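Local structure of ORF10 (Moritella marina, 6RIW) at residues 153-164 against 941-952; 484-492 against 847-855. The protein probably catalyses condensation steps in polyunsaturated fatty acid synthesis, this chain being the ketosynthase-chain length factor didomain of a longer synthase subunit. All blocks are in the same frame, centred on the assembly; numbering follows the deposited sequence.

Contact 1 joins two loops, 153-164 of the first ketosynthase-family region and 941-952 from near the end of the modelled chain; contact 2, within the second ketosynthase-family region, packs helix 484-492 on the end of helix 841-854 and the Q855 that follows. They share no element: their centres lie about 49 Å apart, their nearest atoms about 31 Å, and contact 2 is nested in the chain between the segments of contact 1. Both are partly buried and away from the magnesium site. Contact 1 is mainly polar, built from backbone groups, amide and imidazole side chains and bridging waters. Contact 2 has an apolar centre around L851, with its polar pairing gathered at one end.

Contact 1 of 2, residues 153-164 against 941-952; sequences FQLTHYTAPKKT and LNKVNQPVMMDN
Two irregular loops lie along each other, tying the loop between helices 129-148 and 174-183, in the first ketosynthase-family region, to the chain after helix 929-934, 777 residues further on and far from the magnesium site. A single beta bridge of T156 with P947 joins them, with side chains that bond to backbone. At the bridge H157 N donates to Q946 O (2.9 Å), while V948 N makes only a weak bond to L155 O, supplemented by a water that contacts both atoms. The H157 ring is an acceptor: M949 N points almost straight at H157 ND1 (3.0 Å, 172°), though 29° out of the ring plane, and P161 CB lies over one ring face near the rim. The Q154 chain, extended beyond CG, carries OE1 to V944 N (2.9 Å); its NE2 reaches V944 O through a water, and CB rests on V944 CG2. N952 ND2 donates nearly linearly to K162 O (2.9 Å, 176°), and N952 OD1 accepts from T164 N (3.0 Å). K162 O is gripped a second time by T164 OG1 (2.8 Å), from the opposite face of its carbonyl plane. Helix 597-608 holds both loops, S604 and Q600 bonding to the backbone of Q154 and T156 and the backbone O of Q607 to the N942 side-chain amide, while D142 and K146 of helix 129-148 hold L155 and F153.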
loop_
_atom_site.group_PDB
_atom_site.type_symbol
_atom_site.label_atom_id
_atom_site.label_comp_id
_atom_site.label_asym_id
_atom_site.label_seq_id
_atom_site.Cartn_x
_atom_site.Cartn_y
_atom_site.Cartn_z
ATOM N N PHE A 153 26.940 -7.651 -29.123
ATOM C CA PHE A 153 26.603 -8.020 -27.757
ATOM C C PHE A 153 25.086 -8.016 -27.571
ATOM O O PHE A 153 24.386 -7.146 -28.097
ATOM C CB PHE A 153 27.238 -7.061 -26.751
ATOM C CG PHE A 153 26.848 -7.365 -25.337
ATOM C CD1 PHE A 153 27.574 -8.276 -24.590
ATOM C CD2 PHE A 153 25.723 -6.786 -24.767
ATOM C CE1 PHE A 153 27.202 -8.589 -23.296
ATOM C CE2 PHE A 153 25.350 -7.108 -23.464
ATOM C CZ PHE A 153 26.094 -8.004 -22.739
ATOM N N GLN A 154 24.578 -8.996 -26.824
ATOM C CA GLN A 154 23.154 -9.079 -26.512
ATOM C C GLN A 154 22.977 -9.408 -25.041
ATOM O O GLN A 154 23.514 -10.405 -24.556
ATOM C CB GLN A 154 22.443 -10.159 -27.329
ATOM C CG GLN A 154 22.258 -9.883 -28.787
ATOM C CD GLN A 154 21.563 -11.058 -29.426
ATOM O OE1 GLN A 154 22.075 -12.174 -29.403
ATOM N NE2 GLN A 154 20.381 -10.831 -29.953
ATOM N N LEU A 155 22.224 -8.580 -24.333
ATOM C CA LEU A 155 21.849 -8.909 -22.969
ATOM C C LEU A 155 20.690 -9.901 -22.964
ATOM O O LEU A 155 19.789 -9.832 -23.808
ATOM C CB LEU A 155 21.458 -7.635 -22.220
ATOM C CG LEU A 155 21.178 -7.751 -20.723
ATOM C CD1 LEU A 155 22.431 -8.129 -19.969
ATOM C CD2 LEU A 155 20.664 -6.378 -20.259
ATOM N N THR A 156 20.702 -10.817 -22.002
ATOM C CA THR A 156 19.583 -11.742 -21.867
ATOM C C THR A 156 18.463 -11.115 -21.033
ATOM O O THR A 156 18.707 -10.258 -20.178
ATOM C CB THR A 156 20.029 -13.068 -21.245
ATOM O OG1 THR A 156 20.528 -12.843 -19.925
ATOM C CG2 THR A 156 21.131 -13.724 -22.100
ATOM N N HIS A 157 17.226 -11.541 -21.301
ATOM C CA HIS A 157 16.092 -11.095 -20.491
ATOM C C HIS A 157 16.236 -11.562 -19.033
ATOM O O HIS A 157 16.812 -12.615 -18.740
ATOM C CB HIS A 157 14.779 -11.600 -21.119
ATOM C CG HIS A 157 13.577 -10.766 -20.791
ATOM N ND1 HIS A 157 13.289 -9.586 -21.438
ATOM C CD2 HIS A 157 12.581 -10.953 -19.895
ATOM C CE1 HIS A 157 12.170 -9.080 -20.955
ATOM N NE2 HIS A 157 11.721 -9.891 -20.015
ATOM N N TYR A 158 15.694 -10.770 -18.095
ATOM C CA TYR A 158 15.946 -11.035 -16.674
ATOM C C TYR A 158 15.340 -12.356 -16.193
ATOM O O TYR A 158 15.893 -12.992 -15.291
ATOM C CB TYR A 158 15.438 -9.860 -15.825
ATOM C CG TYR A 158 13.942 -9.876 -15.576
ATOM C CD1 TYR A 158 13.049 -9.520 -16.576
ATOM C CD2 TYR A 158 13.437 -10.256 -14.329
ATOM C CE1 TYR A 158 11.650 -9.544 -16.335
ATOM C CE2 TYR A 158 12.052 -10.287 -14.075
ATOM C CZ TYR A 158 11.177 -9.937 -15.078
ATOM O OH TYR A 158 9.820 -9.988 -14.813
ATOM N N THR A 159 14.224 -12.790 -16.780
ATOM C CA THR A 159 13.607 -14.084 -16.485
ATOM C C THR A 159 12.888 -14.511 -17.759
ATOM O O THR A 159 12.940 -13.811 -18.775
ATOM C CB THR A 159 12.665 -14.007 -15.271
ATOM O OG1 THR A 159 12.359 -15.321 -14.781
ATOM C CG2 THR A 159 11.351 -13.296 -15.622
ATOM N N ALA A 160 12.210 -15.654 -17.723
ATOM C CA ALA A 160 11.449 -16.029 -18.914
ATOM C C ALA A 160 10.417 -14.937 -19.195
ATOM O O ALA A 160 9.629 -14.600 -18.298
ATOM C CB ALA A 160 10.750 -17.374 -18.736
ATOM N N PRO A 161 10.409 -14.350 -20.384
ATOM C CA PRO A 161 9.445 -13.277 -20.679
ATOM C C PRO A 161 8.027 -13.817 -20.754
ATOM O O PRO A 161 7.793 -14.912 -21.270
ATOM C CB PRO A 161 9.889 -12.747 -22.053
ATOM C CG PRO A 161 11.126 -13.498 -22.416
ATOM C CD PRO A 161 11.292 -14.662 -21.519
ATOM N N LYS A 162 7.074 -13.035 -20.241
ATOM C CA LYS A 162 5.658 -13.386 -20.338
ATOM C C LYS A 162 4.865 -12.156 -20.746
ATOM O O LYS A 162 5.096 -11.056 -20.225
ATOM C CB LYS A 162 5.093 -13.932 -19.006
ATOM C CG LYS A 162 5.900 -15.032 -18.356
ATOM C CD LYS A 162 5.747 -16.373 -19.095
ATOM C CE LYS A 162 6.649 -17.477 -18.488
ATOM N NZ LYS A 162 6.349 -17.778 -17.044
ATOM N N LYS A 163 3.938 -12.341 -21.687
ATOM C CA LYS A 163 2.993 -11.281 -21.993
ATOM C C LYS A 163 2.193 -10.959 -20.742
ATOM O O LYS A 163 1.645 -11.857 -20.093
ATOM C CB LYS A 163 2.066 -11.696 -23.140
ATOM C CG LYS A 163 2.773 -11.718 -24.481
ATOM C CD LYS A 163 1.952 -12.427 -25.552
ATOM C CE LYS A 163 2.227 -11.822 -26.930
ATOM N NZ LYS A 163 1.572 -12.615 -28.009
ATOM N N THR A 164 2.153 -9.678 -20.380
ATOM C CA THR A 164 1.636 -9.278 -19.079
ATOM C C THR A 164 0.675 -8.109 -19.236
ATOM O O THR A 164 1.031 -7.086 -19.834
ATOM C CB THR A 164 2.799 -8.919 -18.140
ATOM O OG1 THR A 164 3.656 -10.062 -18.017
ATOM C CG2 THR A 164 2.286 -8.528 -16.766
ATOM N N LEU A 941 30.331 -13.477 -32.213
ATOM C CA LEU A 941 29.512 -13.835 -31.055
ATOM C C LEU A 941 28.347 -14.712 -31.490
ATOM O O LEU A 941 27.759 -14.482 -32.549
ATOM C CB LEU A 941 28.957 -12.587 -30.354
ATOM C CG LEU A 941 29.958 -11.492 -29.968
ATOM C CD1 LEU A 941 29.328 -10.395 -29.094
ATOM C CD2 LEU A 941 31.162 -12.122 -29.267
ATOM N N ASN A 942 27.993 -15.692 -30.658
ATOM C CA ASN A 942 26.725 -16.389 -30.843
ATOM C C ASN A 942 25.569 -15.488 -30.414
ATOM O O ASN A 942 25.704 -14.668 -29.510
ATOM C CB ASN A 942 26.646 -17.671 -30.009
ATOM C CG ASN A 942 27.909 -18.479 -30.033
ATOM O OD1 ASN A 942 28.465 -18.747 -31.097
ATOM N ND2 ASN A 942 28.362 -18.891 -28.849
ATOM N N LYS A 943 24.420 -15.660 -31.058
ATOM C CA LYS A 943 23.212 -15.014 -30.554
ATOM C C LYS A 943 22.789 -15.661 -29.237
ATOM O O LYS A 943 22.928 -16.877 -29.054
ATOM C CB LYS A 943 22.088 -15.105 -31.588
ATOM C CG LYS A 943 22.367 -14.313 -32.864
ATOM C CD LYS A 943 21.098 -13.644 -33.383
ATOM C CE LYS A 943 20.810 -14.063 -34.819
ATOM N NZ LYS A 943 22.011 -13.867 -35.678
ATOM N N VAL A 944 22.293 -14.839 -28.294
ATOM C CA VAL A 944 21.760 -15.404 -27.059
ATOM C C VAL A 944 20.423 -16.077 -27.337
ATOM O O VAL A 944 19.715 -15.779 -28.312
ATOM C CB VAL A 944 21.597 -14.351 -25.950
ATOM C CG1 VAL A 944 22.941 -13.781 -25.583
ATOM C CG2 VAL A 944 20.641 -13.255 -26.414
ATOM N N ASN A 945 20.059 -16.967 -26.432
ATOM C CA ASN A 945 18.810 -17.696 -26.581
ATOM C C ASN A 945 17.599 -16.807 -26.310
ATOM O O ASN A 945 16.583 -16.898 -27.010
ATOM C CB ASN A 945 18.815 -18.891 -25.638
ATOM C CG ASN A 945 17.670 -19.825 -25.911
ATOM O OD1 ASN A 945 17.469 -20.267 -27.053
ATOM N ND2 ASN A 945 16.884 -20.117 -24.869
ATOM N N GLN A 946 17.683 -15.945 -25.299
ATOM C CA GLN A 946 16.554 -15.093 -24.911
ATOM C C GLN A 946 17.033 -13.661 -24.730
ATOM O O GLN A 946 17.436 -13.270 -23.630
ATOM C CB GLN A 946 15.888 -15.604 -23.636
ATOM C CG GLN A 946 14.607 -14.849 -23.288
ATOM C CD GLN A 946 13.665 -14.721 -24.467
ATOM O OE1 GLN A 946 13.655 -13.710 -25.181
ATOM N NE2 GLN A 946 12.870 -15.756 -24.688
ATOM N N PRO A 947 17.011 -12.859 -25.784
ATOM C CA PRO A 947 17.411 -11.454 -25.658
ATOM C C PRO A 947 16.321 -10.661 -24.945
ATOM O O PRO A 947 15.211 -11.153 -24.726
ATOM C CB PRO A 947 17.575 -11.003 -27.106
ATOM C CG PRO A 947 16.635 -11.895 -27.875
ATOM C CD PRO A 947 16.553 -13.197 -27.145
ATOM N N VAL A 948 16.660 -9.423 -24.555
ATOM C CA VAL A 948 15.674 -8.564 -23.880
ATOM C C VAL A 948 14.480 -8.337 -24.792
ATOM O O VAL A 948 14.632 -7.947 -25.954
ATOM C CB VAL A 948 16.305 -7.224 -23.469
ATOM C CG1 VAL A 948 15.220 -6.292 -22.842
ATOM C CG2 VAL A 948 17.430 -7.444 -22.457
ATOM N N MET A 949 13.278 -8.588 -24.274
ATOM C CA MET A 949 12.061 -8.470 -25.069
ATOM C C MET A 949 11.318 -7.189 -24.704
ATOM O O MET A 949 11.099 -6.912 -23.522
ATOM C CB MET A 949 11.138 -9.671 -24.861
ATOM C CG MET A 949 11.812 -11.017 -25.138
ATOM S SD MET A 949 12.302 -11.162 -26.872
ATOM C CE MET A 949 10.665 -11.241 -27.614
ATOM N N MET A 950 10.879 -6.449 -25.720
ATOM C CA MET A 950 10.246 -5.150 -25.511
ATOM C C MET A 950 8.733 -5.174 -25.671
ATOM O O MET A 950 8.105 -4.123 -25.518
ATOM C CB MET A 950 10.831 -4.135 -26.496
ATOM C CG MET A 950 12.345 -4.054 -26.465
ATOM S SD MET A 950 12.885 -3.346 -24.913
ATOM C CE MET A 950 12.729 -1.616 -25.378
ATOM N N ASP A 951 8.142 -6.342 -25.964
ATOM C CA ASP A 951 6.723 -6.434 -26.327
ATOM C C ASP A 951 5.806 -5.816 -25.276
ATOM O O ASP A 951 4.778 -5.223 -25.620
ATOM C CB ASP A 951 6.301 -7.900 -26.525
ATOM C CG ASP A 951 7.249 -8.681 -27.406
ATOM O OD1 ASP A 951 8.361 -9.013 -26.933
ATOM O OD2 ASP A 951 6.871 -8.970 -28.570
ATOM N N ASN A 952 6.123 -5.995 -23.987
ATOM C CA ASN A 952 5.225 -5.516 -22.941
ATOM C C ASN A 952 5.182 -3.992 -22.836
ATOM O O ASN A 952 4.273 -3.462 -22.184
ATOM C CB ASN A 952 5.644 -6.101 -21.590
ATOM C CG ASN A 952 5.117 -7.503 -21.384
ATOM O OD1 ASN A 952 4.046 -7.844 -21.869
ATOM N ND2 ASN A 952 5.865 -8.319 -20.663
HETATM O O HOH W 1 19.145 -13.638 -29.934
HETATM O O HOH W 2 19.238 -8.134 -25.943
HETATM O O HOH W 3 9.072 -8.587 -19.596
#

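Contact 2 of 2, residues 484-492 against 847-855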
loop_
_atom_site.group_PDB
_atom_site.type_symbol
_atom_site.label_atom_id
_atom_site.label_comp_id
_atom_site.label_asym_id
_atom_site.label_seq_id
_atom_site.Cartn_x
_atom_site.Cartn_y
_atom_site.Cartn_z
ATOM N N LEU A 484 2.341 26.080 -1.121
ATOM C CA LEU A 484 0.951 26.492 -1.264
ATOM C C LEU A 484 0.835 27.897 -1.854
ATOM O O LEU A 484 -0.047 28.157 -2.680
ATOM C CB LEU A 484 0.254 26.417 0.102
ATOM C CG LEU A 484 -1.259 26.601 0.038
ATOM C CD1 LEU A 484 -1.914 25.379 -0.585
ATOM C CD2 LEU A 484 -1.840 26.853 1.420
ATOM N N ALA A 485 1.690 28.828 -1.415
ATOM C CA ALA A 485 1.607 30.204 -1.919
ATOM C C ALA A 485 1.814 30.259 -3.428
ATOM O O ALA A 485 1.083 30.962 -4.143
ATOM C CB ALA A 485 2.633 31.095 -1.196
ATOM N N GLN A 486 2.779 29.490 -3.937
ATOM C CA GLN A 486 3.048 29.462 -5.373
ATOM C C GLN A 486 1.911 28.801 -6.144
ATOM O O GLN A 486 1.548 29.245 -7.238
ATOM C CB GLN A 486 4.379 28.742 -5.631
ATOM C CG GLN A 486 5.614 29.555 -5.241
ATOM C CD GLN A 486 6.910 28.749 -5.377
ATOM O OE1 GLN A 486 7.018 27.877 -6.239
ATOM N NE2 GLN A 486 7.893 29.042 -4.526
ATOM N N PHE A 487 1.331 27.738 -5.585
ATOM C CA PHE A 487 0.176 27.108 -6.219
ATOM C C PHE A 487 -1.007 28.074 -6.273
ATOM O O PHE A 487 -1.714 28.158 -7.285
ATOM C CB PHE A 487 -0.175 25.841 -5.425
ATOM C CG PHE A 487 -1.135 24.875 -6.121
ATOM C CD1 PHE A 487 -1.036 24.589 -7.476
ATOM C CD2 PHE A 487 -2.099 24.219 -5.371
ATOM C CE1 PHE A 487 -1.898 23.686 -8.075
ATOM C CE2 PHE A 487 -2.983 23.313 -5.958
ATOM C CZ PHE A 487 -2.885 23.045 -7.314
ATOM N N LYS A 488 -1.257 28.789 -5.179
ATOM C CA LYS A 488 -2.368 29.741 -5.162
ATOM C C LYS A 488 -2.205 30.779 -6.269
ATOM O O LYS A 488 -3.139 31.061 -7.025
ATOM C CB LYS A 488 -2.435 30.405 -3.785
ATOM C CG LYS A 488 -3.670 31.294 -3.558
ATOM C CD LYS A 488 -3.595 31.939 -2.151
ATOM C CE LYS A 488 -4.730 32.942 -1.931
ATOM N NZ LYS A 488 -4.676 33.530 -0.558
ATOM N N THR A 489 -1.008 31.340 -6.382
ATOM C CA THR A 489 -0.732 32.339 -7.418
ATOM C C THR A 489 -0.867 31.751 -8.814
ATOM O O THR A 489 -1.464 32.362 -9.709
ATOM C CB THR A 489 0.674 32.880 -7.222
ATOM O OG1 THR A 489 0.734 33.539 -5.957
ATOM C CG2 THR A 489 1.044 33.847 -8.335
ATOM N N LEU A 490 -0.304 30.560 -9.021
ATOM C CA LEU A 490 -0.466 29.868 -10.293
ATOM C C LEU A 490 -1.935 29.753 -10.686
ATOM O O LEU A 490 -2.313 30.049 -11.826
ATOM C CB LEU A 490 0.194 28.484 -10.191
ATOM C CG LEU A 490 0.215 27.650 -11.473
ATOM C CD1 LEU A 490 1.462 27.972 -12.260
ATOM C CD2 LEU A 490 0.178 26.157 -11.125
ATOM N N LEU A 491 -2.785 29.281 -9.764
ATOM C CA LEU A 491 -4.183 29.052 -10.110
ATOM C C LEU A 491 -4.902 30.363 -10.393
ATOM O O LEU A 491 -5.712 30.449 -11.325
ATOM C CB LEU A 491 -4.879 28.308 -8.969
ATOM C CG LEU A 491 -4.314 26.918 -8.728
ATOM C CD1 LEU A 491 -4.897 26.354 -7.406
ATOM C CD2 LEU A 491 -4.676 26.043 -9.914
ATOM N N ASN A 492 -4.615 31.390 -9.599
ATOM C CA ASN A 492 -5.320 32.658 -9.771
ATOM C C ASN A 492 -4.963 33.315 -11.095
ATOM O O ASN A 492 -5.805 33.995 -11.688
ATOM C CB ASN A 492 -5.014 33.590 -8.606
ATOM C CG ASN A 492 -5.820 33.242 -7.368
ATOM O OD1 ASN A 492 -6.878 32.637 -7.473
ATOM N ND2 ASN A 492 -5.322 33.610 -6.197
ATOM N N ILE A 847 -7.363 20.877 -3.028
ATOM C CA ILE A 847 -6.623 22.069 -2.618
ATOM C C ILE A 847 -6.935 23.259 -3.531
ATOM O O ILE A 847 -7.121 24.387 -3.043
ATOM C CB ILE A 847 -5.118 21.769 -2.557
ATOM C CG1 ILE A 847 -4.870 20.841 -1.355
ATOM C CG2 ILE A 847 -4.290 23.093 -2.441
ATOM C CD1 ILE A 847 -3.401 20.520 -1.122
ATOM N N LYS A 848 -6.998 23.043 -4.857
ATOM C CA LYS A 848 -7.470 24.111 -5.743
ATOM C C LYS A 848 -8.816 24.658 -5.266
ATOM O O LYS A 848 -9.016 25.879 -5.169
ATOM C CB LYS A 848 -7.621 23.615 -7.183
ATOM C CG LYS A 848 -8.381 24.625 -8.072
ATOM C CD LYS A 848 -8.650 24.106 -9.491
ATOM C CE LYS A 848 -9.680 24.963 -10.242
ATOM N NZ LYS A 848 -10.007 24.389 -11.581
ATOM N N THR A 849 -9.756 23.751 -5.009
ATOM C CA THR A 849 -11.114 24.141 -4.637
ATOM C C THR A 849 -11.128 24.852 -3.292
ATOM O O THR A 849 -11.791 25.889 -3.131
ATOM C CB THR A 849 -12.008 22.905 -4.609
ATOM O OG1 THR A 849 -12.025 22.289 -5.905
ATOM C CG2 THR A 849 -13.438 23.252 -4.194
ATOM N N ALA A 850 -10.386 24.321 -2.312
ATOM C CA ALA A 850 -10.324 24.983 -1.007
ATOM C C ALA A 850 -9.699 26.373 -1.101
ATOM O O ALA A 850 -10.156 27.303 -0.427
ATOM C CB ALA A 850 -9.548 24.121 -0.013
ATOM N N LEU A 851 -8.655 26.543 -1.928
ATOM C CA LEU A 851 -8.056 27.876 -2.071
ATOM C C LEU A 851 -9.043 28.857 -2.697
ATOM O O LEU A 851 -9.138 30.011 -2.259
ATOM C CB LEU A 851 -6.761 27.808 -2.893
ATOM C CG LEU A 851 -5.502 27.150 -2.284
ATOM C CD1 LEU A 851 -4.378 26.980 -3.337
ATOM C CD2 LEU A 851 -4.958 27.920 -1.062
ATOM N N LEU A 852 -9.792 28.417 -3.717
ATOM C CA LEU A 852 -10.772 29.289 -4.361
ATOM C C LEU A 852 -11.872 29.695 -3.394
ATOM O O LEU A 852 -12.276 30.860 -3.360
ATOM C CB LEU A 852 -11.405 28.590 -5.564
ATOM C CG LEU A 852 -10.547 28.406 -6.823
ATOM C CD1 LEU A 852 -11.427 27.872 -7.967
ATOM C CD2 LEU A 852 -9.855 29.702 -7.225
ATOM N N LEU A 853 -12.391 28.738 -2.628
ATOM C CA LEU A 853 -13.414 29.045 -1.633
ATOM C C LEU A 853 -12.883 29.911 -0.496
ATOM O O LEU A 853 -13.618 30.766 0.019
ATOM C CB LEU A 853 -13.995 27.749 -1.083
ATOM C CG LEU A 853 -14.839 26.980 -2.093
ATOM C CD1 LEU A 853 -15.053 25.575 -1.540
ATOM C CD2 LEU A 853 -16.162 27.665 -2.363
ATOM N N ASP A 854 -11.625 29.722 -0.096
ATOM C CA ASP A 854 -11.027 30.583 0.915
ATOM C C ASP A 854 -10.935 32.036 0.458
ATOM O O ASP A 854 -10.915 32.942 1.301
ATOM C CB ASP A 854 -9.637 30.081 1.278
ATOM C CG ASP A 854 -9.081 30.786 2.505
ATOM O OD1 ASP A 854 -9.773 30.789 3.540
ATOM O OD2 ASP A 854 -7.972 31.353 2.447
ATOM N N GLN A 855 -10.861 32.267 -0.850
ATOM C CA GLN A 855 -10.798 33.602 -1.448
ATOM C C GLN A 855 -12.169 34.227 -1.685
ATOM O O GLN A 855 -12.233 35.370 -2.146
ATOM C CB GLN A 855 -10.066 33.542 -2.802
ATOM C CG GLN A 855 -8.609 33.272 -2.721
ATOM C CD GLN A 855 -8.031 32.774 -4.068
ATOM O OE1 GLN A 855 -6.913 32.262 -4.108
ATOM N NE2 GLN A 855 -8.796 32.916 -5.154
HETATM O O HOH W 4 -6.173 30.937 0.669
#
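L851 of helix 841-854 fits as a knob among L484, F487, K488 and L491 of helix 484-492; the axes of 484-492 and 847-854 pass 10.5 Å apart, crossing at -77°. Its two methyls divide the work: L851 CD2 slides past L484 CD1 (4.0 Å), and L851 CD1 presses on the backbone at K488 CA (3.9 Å). I847 CG2 meets the edge of the F487 ring at CE2 (3.8 Å), while L491 CD1 sits over the centre of one face of that ring and also touches K848 CA. The polar end is a reciprocal amide pair. N492 ND2 donates to Q855 OE1 (3.0 Å) and Q855 NE2 to N492 OD1 (3.0 Å), so each amide gives one N-H and accepts one. The amide planes are 53° apart. N492 ND2 comes to OE1 from above the carbonyl plane of Q855, whereas Q855 NE2 lies only 19° from the carbonyl plane of N492. The extended Q855 chain reaches across to N492, with OE1 also against K488 CE. K488 NZ and D854 OD2 are not in direct contact; a water between them donates to OD2 and accepts a weak bond from NZ. D854 OD1 is satisfied by H889 N. K848 lays CB and CG against L491 CD1, and its end then leads away to S828 and to a salt bridge with E801. Steeply crossed helices with a leucine knob, backed by strand 469-478 through S476 and M474, are consistent with the helix layers packed on sheets in the thiolase-like fold.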